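PDB 1IHN: hypothetical protein MTH938 from Methanothermobacter thermautotrophicus, which is of unknown function but belongs to the DUF498/DUF598 family and has a tertiary fold that was novel when solved. Local coordinates for residues F4-V12 against V105-C113. Numbering follows the deposited sequence.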
loop_
_atom_site.group_PDB
_atom_site.type_symbol
_atom_site.label_atom_id
_atom_site.label_comp_id
_atom_site.label_asym_id
_atom_site.label_seq_id
_atom_site.Cartn_x
_atom_site.Cartn_y
_atom_site.Cartn_z
ATOM N N PHE A 4 -4.375 5.518 9.521
ATOM C CA PHE A 4 -4.831 6.240 8.346
ATOM C C PHE A 4 -6.072 6.924 8.916
ATOM O O PHE A 4 -6.802 6.324 9.708
ATOM C CB PHE A 4 -5.260 5.293 7.222
ATOM C CG PHE A 4 -4.113 4.723 6.428
ATOM C CD1 PHE A 4 -3.575 3.479 6.744
ATOM C CD2 PHE A 4 -3.579 5.436 5.354
ATOM C CE1 PHE A 4 -2.524 2.945 6.000
ATOM C CE2 PHE A 4 -2.522 4.910 4.602
ATOM C CZ PHE A 4 -1.996 3.663 4.925
ATOM N N SER A 5 -6.315 8.172 8.536
ATOM C CA SER A 5 -7.478 8.885 9.055
ATOM C C SER A 5 -8.321 9.503 7.951
ATOM O O SER A 5 -9.220 10.298 8.216
ATOM C CB SER A 5 -7.033 9.973 10.037
ATOM O OG SER A 5 -6.103 10.856 9.433
ATOM N N ASP A 6 -8.033 9.136 6.710
ATOM C CA ASP A 6 -8.791 9.662 5.588
ATOM C C ASP A 6 -8.438 8.992 4.269
ATOM O O ASP A 6 -7.268 8.744 3.967
ATOM C CB ASP A 6 -8.585 11.172 5.464
ATOM C CG ASP A 6 -9.438 11.781 4.371
ATOM O OD1 ASP A 6 -8.879 12.182 3.326
ATOM O OD2 ASP A 6 -10.674 11.846 4.555
ATOM N N CYS A 7 -9.473 8.696 3.494
ATOM C CA CYS A 7 -9.321 8.069 2.193
ATOM C C CYS A 7 -10.318 8.716 1.249
ATOM O O CYS A 7 -11.468 8.955 1.615
ATOM C CB CYS A 7 -9.593 6.564 2.282
ATOM S SG CYS A 7 -9.357 5.654 0.715
ATOM N N ARG A 8 -9.860 9.009 0.040
ATOM C CA ARG A 8 -10.685 9.621 -0.996
ATOM C C ARG A 8 -9.872 9.530 -2.277
ATOM O O ARG A 8 -8.662 9.308 -2.221
ATOM C CB ARG A 8 -10.977 11.082 -0.656
ATOM C CG ARG A 8 -9.736 11.929 -0.451
ATOM C CD ARG A 8 -10.102 13.317 0.044
ATOM N NE ARG A 8 -10.881 13.266 1.278
ATOM C CZ ARG A 8 -11.252 14.338 1.971
ATOM N NH1 ARG A 8 -10.916 15.550 1.552
ATOM N NH2 ARG A 8 -11.960 14.201 3.084
ATOM N N PHE A 9 -10.516 9.693 -3.428
ATOM C CA PHE A 9 -9.775 9.603 -4.678
ATOM C C PHE A 9 -8.597 10.560 -4.649
ATOM O O PHE A 9 -8.734 11.706 -4.231
ATOM C CB PHE A 9 -10.649 9.944 -5.886
ATOM C CG PHE A 9 -9.959 9.711 -7.202
ATOM C CD1 PHE A 9 -9.922 8.437 -7.767
ATOM C CD2 PHE A 9 -9.304 10.750 -7.853
ATOM C CE1 PHE A 9 -9.242 8.203 -8.965
ATOM C CE2 PHE A 9 -8.621 10.529 -9.047
ATOM C CZ PHE A 9 -8.589 9.252 -9.606
ATOM N N GLY A 10 -7.441 10.073 -5.084
ATOM C CA GLY A 10 -6.249 10.901 -5.131
ATOM C C GLY A 10 -5.631 11.300 -3.807
ATOM O O GLY A 10 -4.652 12.050 -3.799
ATOM N N SER A 11 -6.161 10.811 -2.690
ATOM C CA SER A 11 -5.587 11.187 -1.403
ATOM C C SER A 11 -5.917 10.314 -0.189
ATOM O O SER A 11 -7.048 9.854 -0.014
ATOM C CB SER A 11 -5.967 12.634 -1.083
ATOM O OG SER A 11 -5.370 13.063 0.126
ATOM N N VAL A 12 -4.903 10.094 0.643
ATOM C CA VAL A 12 -5.044 9.332 1.878
ATOM C C VAL A 12 -4.273 10.089 2.949
ATOM O O VAL A 12 -3.327 10.819 2.640
ATOM C CB VAL A 12 -4.471 7.891 1.769
ATOM C CG1 VAL A 12 -5.353 7.048 0.873
ATOM C CG2 VAL A 12 -3.044 7.927 1.238
ATOM N N VAL A 105 2.488 -4.592 10.499
ATOM C CA VAL A 105 1.842 -4.423 9.204
ATOM C C VAL A 105 2.539 -3.392 8.328
ATOM O O VAL A 105 3.074 -2.400 8.814
ATOM C CB VAL A 105 0.367 -3.988 9.373
ATOM C CG1 VAL A 105 -0.373 -4.113 8.043
ATOM C CG2 VAL A 105 -0.300 -4.824 10.443
ATOM N N ALA A 106 2.523 -3.647 7.026
ATOM C CA ALA A 106 3.115 -2.760 6.043
ATOM C C ALA A 106 2.112 -2.673 4.901
ATOM O O ALA A 106 1.284 -3.570 4.726
ATOM C CB ALA A 106 4.435 -3.325 5.549
ATOM N N ALA A 107 2.176 -1.601 4.123
ATOM C CA ALA A 107 1.243 -1.450 3.021
ATOM C C ALA A 107 1.774 -0.633 1.859
ATOM O O ALA A 107 2.719 0.143 1.996
ATOM C CB ALA A 107 -0.063 -0.827 3.530
ATOM N N ILE A 108 1.161 -0.850 0.704
ATOM C CA ILE A 108 1.477 -0.115 -0.507
ATOM C C ILE A 108 0.092 0.347 -0.934
ATOM O O ILE A 108 -0.790 -0.470 -1.201
ATOM C CB ILE A 108 2.091 -1.008 -1.609
ATOM C CG1 ILE A 108 3.419 -1.599 -1.125
ATOM C CG2 ILE A 108 2.292 -0.186 -2.872
ATOM C CD1 ILE A 108 4.177 -2.400 -2.172
ATOM N N ILE A 109 -0.095 1.660 -0.967
ATOM C CA ILE A 109 -1.373 2.252 -1.308
ATOM C C ILE A 109 -1.378 2.992 -2.635
ATOM O O ILE A 109 -0.493 3.801 -2.912
ATOM C CB ILE A 109 -1.809 3.256 -0.217
ATOM C CG1 ILE A 109 -1.837 2.568 1.154
ATOM C CG2 ILE A 109 -3.153 3.876 -0.588
ATOM C CD1 ILE A 109 -2.918 1.516 1.317
ATOM N N HIS A 110 -2.395 2.710 -3.444
ATOM C CA HIS A 110 -2.581 3.366 -4.735
ATOM C C HIS A 110 -3.744 4.330 -4.496
ATOM O O HIS A 110 -4.847 3.901 -4.147
ATOM C CB HIS A 110 -2.942 2.325 -5.800
ATOM C CG HIS A 110 -3.136 2.893 -7.172
ATOM N ND1 HIS A 110 -2.209 3.711 -7.780
ATOM C CD2 HIS A 110 -4.131 2.716 -8.074
ATOM C CE1 HIS A 110 -2.622 4.011 -9.000
ATOM N NE2 HIS A 110 -3.785 3.421 -9.203
ATOM N N VAL A 111 -3.501 5.626 -4.671
ATOM C CA VAL A 111 -4.542 6.626 -4.422
ATOM C C VAL A 111 -5.544 6.920 -5.538
ATOM O O VAL A 111 -6.549 7.584 -5.296
ATOM C CB VAL A 111 -3.923 7.970 -3.974
ATOM C CG1 VAL A 111 -3.301 7.810 -2.598
ATOM C CG2 VAL A 111 -2.879 8.433 -4.988
ATOM N N THR A 112 -5.281 6.439 -6.749
ATOM C CA THR A 112 -6.194 6.671 -7.867
ATOM C C THR A 112 -6.739 5.344 -8.384
ATOM O O THR A 112 -6.611 4.315 -7.722
ATOM C CB THR A 112 -5.491 7.403 -9.033
ATOM O OG1 THR A 112 -4.376 6.624 -9.485
ATOM C CG2 THR A 112 -5.000 8.771 -8.592
ATOM N N CYS A 113 -7.343 5.370 -9.567
ATOM C CA CYS A 113 -7.896 4.158 -10.161
ATOM C C CYS A 113 -6.812 3.346 -10.872
ATOM O O CYS A 113 -6.575 2.197 -10.445
ATOM C CB CYS A 113 -9.022 4.510 -11.145
ATOM S SG CYS A 113 -8.579 5.686 -12.458
ATOM O OXT CYS A 113 -6.206 3.862 -11.835
#
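Gly10 and Val111 bring the two backbones together, their CA atoms 4.7 Å apart, and a single hydrogen bond joins the segments there: Gly10 N donates to Val111 O over 2.7 Å. The N-H comes in from above the carbonyl plane, 37° out of it, and the bond is bent at the hydrogen to 147°. Gly10 sits in the type II turn from Arg8 to Ser11, with the positive phi usual for the third position of such a turn. The turn links strands 4-8 and 11-14 as a beta hairpin, closed by paired backbone bonds between Arg8 and Ser11.

Beside that bond, Val111 presses its CB against the turn backbone, 3.7 Å from Gly10 C, while its CG1 branch runs on to Val12 CG2 at 3.8 Å. The other methyl of Val12, CG1, touches both Val111 CG1 and Ile109 CG2, each 4.1 Å away. Farther along, Phe4 and Ile109 point at each other, and ring atom CZ of Phe4 reaches Ile109 CG1 at 3.9 Å. At the exposed end, a chi1 of -173° sets CG of Phe9 anti to the backbone N and carries the ring to the last residues of the chain: CZ touches Thr112 CB at 3.7 Å, and CE1 comes within 3.5 Å of Cys113 N, in a poorly ordered terminus.

The contact thus lays one side of the hairpin, part of a three-stranded antiparallel sheet, against the end of 105-109, the central strand of the five-stranded mixed sheet, and the tail that follows it. Asp22 holds the start of that tail, bonding Val111 N and His110 ND1. Helix 88-100 borders both partners: its Tyr95 meets Phe4 edge-to-face, Thr88 touches Ile109, and Cys89 forms a disulfide with Cys7.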